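Local coordinates for potential RNA-dependent RNA polymerase (Human picobirnavirus, PDB 5I62), which catalyses RNA-templated RNA synthesis and is thought to serve both transcription and replication of the viral double-stranded RNA genome, at residues A[441-444]-A[445-449]; A[463-466]-A[467-470]; A[472-475]-A[476-479]; A[525-528]-A[529-533]. All blocks are in the same frame, centred on the assembly; numbering follows the deposited sequence.

Interaction 1. Residues A[441-444]-A[445-449]; sequences KMVT and LRYLS
Val443 and Tyr447, one helical turn apart, carry the closest side-chain contact here. The CG1 methyl of Val443 lies over a face of the Tyr447 ring, 4.0 Å from the centroid and 27° off the normal, a CH-pi contact. It is displaced toward the phenolic end, with Val443 CG1 3.6 Å from Tyr447 CZ. The methyl gets there because it is trans to the valine N (chi1 177°), leaving the helix alongside the ring. Val443 O sits over the same face, nearer the ring's attachment, 3.6 Å from Tyr447 CG. That oxygen also accepts Tyr447 N at 3.0 Å, with a nearly straight N-H angle of 167°. This is one of four successive i to i+4 backbone bonds, from Lys441 O through Thr444 O, which define the first turns of the alpha-helix 441-451. Water 1 donates to Val443 O at 3.2 Å and accepts Arg446 NH1 at 3.0 Å, lying in the guanidinium plane. Further out, Arg446 NH2 is held by the carbonyls of Arg425 and Met428, which fixes the far end of its extended chain. Lys441 NZ forms a salt bridge with Glu489, and Leu448 packs on Val526 and Leu530 of helix 525-532.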
loop_
_atom_site.group_PDB
_atom_site.type_symbol
_atom_site.label_atom_id
_atom_site.label_comp_id
_atom_site.label_asym_id
_atom_site.label_seq_id
_atom_site.Cartn_x
_atom_site.Cartn_y
_atom_site.Cartn_z
ATOM N N LYS A 441 23.602 -0.974 -11.727
ATOM C CA LYS A 441 22.638 0.040 -12.136
ATOM C C LYS A 441 21.339 -0.085 -11.347
ATOM O O LYS A 441 20.736 0.923 -10.970
ATOM C CB LYS A 441 22.367 -0.055 -13.633
ATOM C CG LYS A 441 23.446 0.574 -14.493
ATOM C CD LYS A 441 23.086 0.530 -15.966
ATOM C CE LYS A 441 24.310 0.800 -16.821
ATOM N NZ LYS A 441 23.993 0.616 -18.265
ATOM N N MET A 442 20.894 -1.315 -11.084
ATOM C CA MET A 442 19.634 -1.487 -10.372
ATOM C C MET A 442 19.755 -1.048 -8.917
ATOM O O MET A 442 18.788 -0.530 -8.340
ATOM C CB MET A 442 19.146 -2.930 -10.501
ATOM C CG MET A 442 18.628 -3.223 -11.920
ATOM S SD MET A 442 17.937 -4.863 -12.223
ATOM C CE MET A 442 16.238 -4.633 -11.687
ATOM N N VAL A 443 20.931 -1.229 -8.312
ATOM C CA VAL A 443 21.167 -0.678 -6.976
ATOM C C VAL A 443 20.977 0.834 -6.991
ATOM O O VAL A 443 20.257 1.400 -6.156
ATOM C CB VAL A 443 22.569 -1.056 -6.461
ATOM C CG1 VAL A 443 22.822 -0.424 -5.106
ATOM C CG2 VAL A 443 22.731 -2.573 -6.370
ATOM N N THR A 444 21.615 1.503 -7.956
ATOM C CA THR A 444 21.542 2.955 -8.052
ATOM C C THR A 444 20.123 3.433 -8.335
ATOM O O THR A 444 19.695 4.465 -7.803
ATOM C CB THR A 444 22.494 3.461 -9.139
ATOM O OG1 THR A 444 23.828 3.042 -8.836
ATOM C CG2 THR A 444 22.450 4.982 -9.220
ATOM N N LEU A 445 19.392 2.719 -9.193
ATOM C CA LEU A 445 18.006 3.092 -9.445
ATOM C C LEU A 445 17.187 3.031 -8.161
ATOM O O LEU A 445 16.345 3.897 -7.917
ATOM C CB LEU A 445 17.399 2.189 -10.516
ATOM C CG LEU A 445 17.962 2.431 -11.924
ATOM C CD1 LEU A 445 17.497 1.356 -12.855
ATOM C CD2 LEU A 445 17.513 3.796 -12.438
ATOM N N ARG A 446 17.420 2.007 -7.330
ATOM C CA ARG A 446 16.715 1.931 -6.054
ATOM C C ARG A 446 17.078 3.112 -5.158
ATOM O O ARG A 446 16.188 3.747 -4.579
ATOM C CB ARG A 446 17.010 0.603 -5.355
ATOM C CG ARG A 446 16.294 0.424 -4.001
ATOM C CD ARG A 446 16.640 -0.936 -3.364
ATOM N NE ARG A 446 16.075 -1.045 -2.019
ATOM C CZ ARG A 446 16.684 -0.631 -0.913
ATOM N NH1 ARG A 446 17.894 -0.087 -0.980
ATOM N NH2 ARG A 446 16.074 -0.743 0.260
ATOM N N TYR A 447 18.377 3.431 -5.047
ATOM C CA TYR A 447 18.806 4.597 -4.270
ATOM C C TYR A 447 18.052 5.853 -4.692
ATOM O O TYR A 447 17.592 6.631 -3.845
ATOM C CB TYR A 447 20.298 4.857 -4.442
ATOM C CG TYR A 447 21.265 3.896 -3.800
ATOM C CD1 TYR A 447 20.879 3.040 -2.772
ATOM C CD2 TYR A 447 22.592 3.860 -4.231
ATOM C CE1 TYR A 447 21.796 2.180 -2.189
ATOM C CE2 TYR A 447 23.506 3.016 -3.663
ATOM C CZ TYR A 447 23.110 2.169 -2.649
ATOM O OH TYR A 447 24.043 1.322 -2.095
ATOM N N LEU A 448 17.973 6.098 -6.006
ATOM C CA LEU A 448 17.342 7.326 -6.492
ATOM C C LEU A 448 15.862 7.359 -6.143
ATOM O O LEU A 448 15.329 8.405 -5.761
ATOM C CB LEU A 448 17.520 7.457 -8.004
ATOM C CG LEU A 448 18.971 7.532 -8.491
ATOM C CD1 LEU A 448 19.022 7.611 -10.016
ATOM C CD2 LEU A 448 19.673 8.716 -7.867
ATOM N N SER A 449 15.176 6.227 -6.293
ATOM C CA SER A 449 13.757 6.195 -5.967
ATOM C C SER A 449 13.518 6.482 -4.489
ATOM O O SER A 449 12.503 7.093 -4.134
ATOM C CB SER A 449 13.159 4.857 -6.380
ATOM O OG SER A 449 13.642 3.819 -5.546
HETATM O O HOH W 1 19.644 -0.155 -3.375
#

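Interaction 2. Residues A[463-466]-A[467-470]; sequences FLDF and CIKG
Phe463 O accepts Cys467 N at 2.9 Å and Leu464 O accepts Ile468 N at 2.8 Å, regular alpha-helical bonds followed by a weak one from Lys469 N to Asp465 O. The distinctive side-chain feature is a sulfur-aromatic contact. Cys467 SG stands over one face of the Phe463 ring, 3.7 Å from its centroid and 21° off the normal. It is shifted toward the rim, where Phe463 CE2 is the nearest ring atom at 3.5 Å. The cysteine torsion accounts for this: chi1 of -69° sets SG opposite its own carbonyl carbon, which turns it back toward the preceding turn and the phenylalanine. On another side of the helix Ile468 CD1 meets Leu464 CG at 4.0 Å, the two side chains crossing at a slant. Asp465 runs beside Ile468, but its OD1 is taken up by a salt bridge to Arg533. Lys469 does not pair directly with this carboxylate. A bend at chi4 (74°) folds its amine back, and water 2 links Lys469 NZ, 3.0 Å away, to Asp465 O, which it reaches at 2.9 Å. The backbone oxygen is thereby shared between a peptide N-H and a water. Around helix 460-469 the side chains divide among its neighbours: Phe463 meets helix 419-427 and Trp51, in an edge-to-face pair, Phe466 packs on helix 44-55, and Leu464 and Ile468 turn to helix 525-532.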
loop_
_atom_site.group_PDB
_atom_site.type_symbol
_atom_site.label_atom_id
_atom_site.label_comp_id
_atom_site.label_asym_id
_atom_site.label_seq_id
_atom_site.Cartn_x
_atom_site.Cartn_y
_atom_site.Cartn_z
ATOM N N PHE A 463 21.445 16.552 2.350
ATOM C CA PHE A 463 21.181 15.125 2.398
ATOM C C PHE A 463 21.728 14.428 1.159
ATOM O O PHE A 463 22.328 13.351 1.263
ATOM C CB PHE A 463 19.687 14.869 2.547
ATOM C CG PHE A 463 19.355 13.427 2.745
ATOM C CD1 PHE A 463 19.697 12.792 3.931
ATOM C CD2 PHE A 463 18.731 12.695 1.742
ATOM C CE1 PHE A 463 19.404 11.456 4.131
ATOM C CE2 PHE A 463 18.428 11.350 1.934
ATOM C CZ PHE A 463 18.767 10.731 3.135
ATOM N N LEU A 464 21.560 15.047 -0.015
ATOM C CA LEU A 464 22.069 14.455 -1.250
ATOM C C LEU A 464 23.594 14.371 -1.242
ATOM O O LEU A 464 24.166 13.352 -1.644
ATOM C CB LEU A 464 21.586 15.259 -2.449
ATOM C CG LEU A 464 21.962 14.673 -3.806
ATOM C CD1 LEU A 464 21.375 13.267 -3.980
ATOM C CD2 LEU A 464 21.497 15.604 -4.915
ATOM N N ASP A 465 24.270 15.439 -0.804
ATOM C CA ASP A 465 25.725 15.399 -0.707
ATOM C C ASP A 465 26.165 14.314 0.267
ATOM O O ASP A 465 27.147 13.607 0.023
ATOM C CB ASP A 465 26.271 16.759 -0.277
ATOM C CG ASP A 465 26.124 17.829 -1.358
ATOM O OD1 ASP A 465 26.052 17.478 -2.555
ATOM O OD2 ASP A 465 26.075 19.029 -1.004
ATOM N N PHE A 466 25.435 14.156 1.371
ATOM C CA PHE A 466 25.721 13.069 2.300
ATOM C C PHE A 466 25.563 11.707 1.633
ATOM O O PHE A 466 26.376 10.804 1.850
ATOM C CB PHE A 466 24.801 13.167 3.518
ATOM C CG PHE A 466 25.074 12.124 4.564
ATOM C CD1 PHE A 466 26.136 12.266 5.440
ATOM C CD2 PHE A 466 24.281 10.991 4.660
ATOM C CE1 PHE A 466 26.386 11.311 6.412
ATOM C CE2 PHE A 466 24.528 10.023 5.625
ATOM C CZ PHE A 466 25.583 10.184 6.503
ATOM N N CYS A 467 24.508 11.529 0.838
ATOM C CA CYS A 467 24.276 10.235 0.199
ATOM C C CYS A 467 25.297 9.952 -0.903
ATOM O O CYS A 467 25.727 8.805 -1.080
ATOM C CB CYS A 467 22.855 10.182 -0.348
ATOM S SG CYS A 467 21.604 10.128 0.996
ATOM N N ILE A 468 25.682 10.976 -1.665
ATOM C CA ILE A 468 26.693 10.783 -2.707
ATOM C C ILE A 468 27.963 10.179 -2.118
ATOM O O ILE A 468 28.551 9.248 -2.681
ATOM C CB ILE A 468 26.982 12.115 -3.424
ATOM C CG1 ILE A 468 25.792 12.533 -4.306
ATOM C CG2 ILE A 468 28.259 12.000 -4.258
ATOM C CD1 ILE A 468 25.839 14.013 -4.746
ATOM N N LYS A 469 28.388 10.685 -0.959
ATOM C CA LYS A 469 29.592 10.198 -0.299
ATOM C C LYS A 469 29.464 8.748 0.141
ATOM O O LYS A 469 30.484 8.078 0.333
ATOM C CB LYS A 469 29.923 11.081 0.907
ATOM C CG LYS A 469 30.390 12.489 0.546
ATOM C CD LYS A 469 30.821 13.256 1.794
ATOM C CE LYS A 469 31.445 14.608 1.446
ATOM N NZ LYS A 469 30.450 15.636 1.015
ATOM N N GLY A 470 28.250 8.241 0.304
ATOM C CA GLY A 470 28.112 6.852 0.683
ATOM C C GLY A 470 28.091 5.870 -0.464
ATOM O O GLY A 470 28.013 4.659 -0.236
HETATM O O HOH W 2 29.201 14.890 -1.616
#

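Interaction 3. Residues A[472-475]-A[476-479]; sequences KTRL and GLGI
One face of the Arg474 guanidinium rests on Leu477, whose CB lies 3.7 Å above the plane and off toward the rim. The nearest pair is Arg474 NH1 to Leu477 CB at 3.8 Å, and the two side chains cross at about a right angle, a bend at chi3 having brought the arginine back over the leucine. Backbone bonds close the turn: Thr473 O takes two N-H groups from opposite faces of its carbonyl plane, Gly476 N at 3.1 Å and Gly478 N at 2.8 Å, neither of them on a lone pair. Arg474 O accepts Leu477 N at 3.1 Å, again from above the plane. Thr473 CB also touches Ile479 CG1 at 3.8 Å, meeting it at a slant. Asp471 OD2 binds Thr473 OG1 and Leu475 N, bracing the start of the turn. Phi is positive at three successive residues, 53° at Arg474, 59° at Leu475 and 99° at Gly476, the last a backbone shape suited to glycine. This marks two overlapping turns of left-handed backbone, the second (Arg474 to Leu477) close to type I', which lead into the type I beta turn from Gly476 to Ile479 in the loop joining helices 460-469 and 486-491.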
loop_
_atom_site.group_PDB
_atom_site.type_symbol
_atom_site.label_atom_id
_atom_site.label_comp_id
_atom_site.label_asym_id
_atom_site.label_seq_id
_atom_site.Cartn_x
_atom_site.Cartn_y
_atom_site.Cartn_z
ATOM N N LYS A 472 29.861 4.329 -3.930
ATOM C CA LYS A 472 31.021 4.204 -4.810
ATOM C C LYS A 472 30.765 4.878 -6.158
ATOM O O LYS A 472 31.590 5.668 -6.642
ATOM C CB LYS A 472 31.357 2.721 -4.992
ATOM C CG LYS A 472 32.588 2.413 -5.848
ATOM C CD LYS A 472 33.689 3.466 -5.677
ATOM C CE LYS A 472 34.823 3.254 -6.685
ATOM N NZ LYS A 472 34.354 3.268 -8.109
ATOM N N THR A 473 29.617 4.579 -6.770
ATOM C CA THR A 473 29.210 5.137 -8.055
ATOM C C THR A 473 28.572 6.516 -7.936
ATOM O O THR A 473 28.104 7.037 -8.950
ATOM C CB THR A 473 28.216 4.205 -8.756
ATOM O OG1 THR A 473 26.889 4.466 -8.263
ATOM C CG2 THR A 473 28.557 2.767 -8.500
ATOM N N ARG A 474 28.509 7.088 -6.733
ATOM C CA ARG A 474 28.024 8.451 -6.512
ATOM C C ARG A 474 26.642 8.680 -7.122
ATOM O O ARG A 474 26.386 9.688 -7.789
ATOM C CB ARG A 474 29.035 9.472 -7.030
ATOM C CG ARG A 474 30.363 9.418 -6.297
ATOM C CD ARG A 474 31.496 9.928 -7.151
ATOM N NE ARG A 474 31.380 11.361 -7.380
ATOM C CZ ARG A 474 31.402 11.940 -8.576
ATOM N NH1 ARG A 474 31.557 11.209 -9.675
ATOM N NH2 ARG A 474 31.278 13.257 -8.667
ATOM N N LEU A 475 25.737 7.729 -6.865
ATOM C CA LEU A 475 24.339 7.826 -7.285
ATOM C C LEU A 475 24.207 7.970 -8.801
ATOM O O LEU A 475 23.310 8.645 -9.293
ATOM C CB LEU A 475 23.630 8.986 -6.577
ATOM C CG LEU A 475 23.658 8.892 -5.047
ATOM C CD1 LEU A 475 22.902 10.048 -4.386
ATOM C CD2 LEU A 475 23.110 7.543 -4.584
ATOM N N GLY A 476 25.106 7.345 -9.557
ATOM C CA GLY A 476 25.047 7.372 -11.002
ATOM C C GLY A 476 25.961 8.388 -11.652
ATOM O O GLY A 476 26.217 8.282 -12.860
ATOM N N LEU A 477 26.465 9.361 -10.887
ATOM C CA LEU A 477 27.467 10.277 -11.418
ATOM C C LEU A 477 28.706 9.531 -11.893
ATOM O O LEU A 477 29.406 10.007 -12.791
ATOM C CB LEU A 477 27.855 11.311 -10.368
ATOM C CG LEU A 477 26.847 12.434 -10.109
ATOM C CD1 LEU A 477 27.166 13.135 -8.797
ATOM C CD2 LEU A 477 26.852 13.427 -11.262
ATOM N N GLY A 478 28.989 8.371 -11.304
ATOM C CA GLY A 478 30.114 7.544 -11.677
ATOM C C GLY A 478 29.800 6.446 -12.663
ATOM O O GLY A 478 30.643 5.565 -12.872
ATOM N N ILE A 479 28.621 6.458 -13.272
ATOM C CA ILE A 479 28.228 5.451 -14.254
ATOM C C ILE A 479 28.097 6.151 -15.601
ATOM O O ILE A 479 27.128 6.882 -15.831
ATOM C CB ILE A 479 26.928 4.738 -13.849
ATOM C CG1 ILE A 479 27.026 4.216 -12.412
ATOM C CG2 ILE A 479 26.608 3.600 -14.825
ATOM C CD1 ILE A 479 25.817 3.367 -11.960
#

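Interaction 4. Residues A[525-528]-A[529-533]; sequences WVVQ and ALKSR
Ala529 meets Trp525 across one helical turn, its CB methyl over a face of the indole. The methyl is 4.2 Å from the centroid of the five-membered ring of Trp525 and 28° off its normal, a CH-pi contact displaced toward the NE1-CE2 side. Ala529 N also binds Trp525 O, at 2.7 Å. Next, Leu530 runs side by side with Val526, Leu530 CD1 reaching Val526 CG2 at 4.1 Å, while its N-H bonds to Val526 O. Lys531 repeats this pattern with its aliphatic stem: the chain is extended and CE lies 4.0 Å from Val527 CG1. Ser532 N closes the series on Gln528 O at 3.0 Å, and its hydroxyl turns back, Ser532 OG donating to Ala529 O at 2.9 Å. Arg533 brings a second side-chain donor to that oxygen, NH1 standing 3.1 Å from Ala529 O, while its backbone N donates to Leu530 O at 2.8 Å. The hydroxyl and the guanidinium approach Ala529 O from opposite faces of the carbonyl plane, and the oxygen lies close to the guanidinium plane. Arg533 NH2 forms a salt bridge with Glu461 of helix 460-469, NE being the partner of Asp465. A carbonyl near the helix's C-terminal end is thus gripped by two side-chain donors, and the two carboxylates, with the carbonyl, would be expected to stabilise the arginine's positive charge and limit its rotation.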
loop_
_atom_site.group_PDB
_atom_site.type_symbol
_atom_site.label_atom_id
_atom_site.label_comp_id
_atom_site.label_asym_id
_atom_site.label_seq_id
_atom_site.Cartn_x
_atom_site.Cartn_y
_atom_site.Cartn_z
ATOM N N TRP A 525 13.492 15.329 -9.180
ATOM C CA TRP A 525 14.371 16.328 -8.583
ATOM C C TRP A 525 15.788 15.794 -8.382
ATOM O O TRP A 525 16.773 16.496 -8.649
ATOM C CB TRP A 525 13.805 16.800 -7.240
ATOM C CG TRP A 525 14.877 17.386 -6.379
ATOM C CD1 TRP A 525 15.415 18.635 -6.477
ATOM C CD2 TRP A 525 15.595 16.724 -5.320
ATOM N NE1 TRP A 525 16.408 18.801 -5.538
ATOM C CE2 TRP A 525 16.540 17.644 -4.817
ATOM C CE3 TRP A 525 15.523 15.448 -4.747
ATOM C CZ2 TRP A 525 17.405 17.333 -3.772
ATOM C CZ3 TRP A 525 16.387 15.139 -3.708
ATOM C CH2 TRP A 525 17.313 16.078 -3.232
ATOM N N VAL A 526 15.913 14.559 -7.881
ATOM C CA VAL A 526 17.237 14.045 -7.542
ATOM C C VAL A 526 18.090 13.906 -8.798
ATOM O O VAL A 526 19.310 14.110 -8.758
ATOM C CB VAL A 526 17.131 12.707 -6.772
ATOM C CG1 VAL A 526 16.486 11.624 -7.640
ATOM C CG2 VAL A 526 18.517 12.239 -6.299
ATOM N N VAL A 527 17.464 13.571 -9.929
ATOM C CA VAL A 527 18.187 13.503 -11.195
ATOM C C VAL A 527 18.678 14.889 -11.596
ATOM O O VAL A 527 19.837 15.068 -11.993
ATOM C CB VAL A 527 17.295 12.877 -12.285
ATOM C CG1 VAL A 527 17.986 12.934 -13.639
ATOM C CG2 VAL A 527 16.942 11.427 -11.927
ATOM N N GLN A 528 17.805 15.895 -11.477
ATOM C CA GLN A 528 18.211 17.266 -11.764
ATOM C C GLN A 528 19.308 17.725 -10.811
ATOM O O GLN A 528 20.261 18.399 -11.224
ATOM C CB GLN A 528 17.008 18.202 -11.683
ATOM C CG GLN A 528 17.356 19.655 -11.995
ATOM C CD GLN A 528 16.287 20.638 -11.541
ATOM O OE1 GLN A 528 15.291 20.257 -10.927
ATOM N NE2 GLN A 528 16.490 21.919 -11.862
ATOM N N ALA A 529 19.192 17.371 -9.529
ATOM C CA ALA A 529 20.196 17.798 -8.559
ATOM C C ALA A 529 21.552 17.151 -8.834
ATOM O O ALA A 529 22.597 17.804 -8.722
ATOM C CB ALA A 529 19.716 17.485 -7.142
ATOM N N LEU A 530 21.562 15.867 -9.192
ATOM C CA LEU A 530 22.823 15.204 -9.511
ATOM C C LEU A 530 23.466 15.806 -10.764
ATOM O O LEU A 530 24.658 16.134 -10.767
ATOM C CB LEU A 530 22.587 13.708 -9.684
ATOM C CG LEU A 530 22.286 12.980 -8.377
ATOM C CD1 LEU A 530 21.742 11.595 -8.678
ATOM C CD2 LEU A 530 23.546 12.904 -7.514
ATOM N N LYS A 531 22.686 15.945 -11.845
ATOM C CA LYS A 531 23.193 16.558 -13.073
ATOM C C LYS A 531 23.749 17.955 -12.829
ATOM O O LYS A 531 24.683 18.381 -13.517
ATOM C CB LYS A 531 22.092 16.636 -14.124
ATOM C CG LYS A 531 21.720 15.325 -14.778
ATOM C CD LYS A 531 20.618 15.568 -15.795
ATOM C CE LYS A 531 20.312 14.326 -16.595
ATOM N NZ LYS A 531 19.149 14.569 -17.482
ATOM N N SER A 532 23.179 18.696 -11.880
ATOM C CA SER A 532 23.719 20.014 -11.578
ATOM C C SER A 532 25.067 19.935 -10.871
ATOM O O SER A 532 25.795 20.930 -10.832
ATOM C CB SER A 532 22.731 20.805 -10.731
ATOM O OG SER A 532 22.997 20.616 -9.355
ATOM N N ARG A 533 25.412 18.780 -10.310
ATOM C CA ARG A 533 26.694 18.577 -9.652
ATOM C C ARG A 533 27.773 18.091 -10.615
ATOM O O ARG A 533 28.867 17.731 -10.168
ATOM C CB ARG A 533 26.536 17.594 -8.489
ATOM C CG ARG A 533 26.025 18.235 -7.198
ATOM C CD ARG A 533 25.268 17.221 -6.350
ATOM N NE ARG A 533 24.865 17.755 -5.054
ATOM C CZ ARG A 533 23.805 18.540 -4.859
ATOM N NH1 ARG A 533 23.038 18.897 -5.885
ATOM N NH2 ARG A 533 23.506 18.967 -3.635
#

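Overall arrangement
All four contacts are local and come in series along the chain, so none encloses or crosses another. Interaction 1 spans the opening turns of helix 441-451, and interaction 2 lies on the next helix, 460-469, about 6 Å away at the nearest atoms. The turn of interaction 3 follows and bridges these two: Thr444 CG2 packs on the backbone at Leu475 and Gly476, while Leu475 CD1 reaches Leu464 and Ile468. After an unmodelled gap, interaction 4 brings the C-terminal helix 525-532 against all three, with Leu530 touching Leu448, Leu475 and Leu477, and Ala529 touching Leu464. The four hold a C-terminal helical cluster together, probably part of the polymerase thumb.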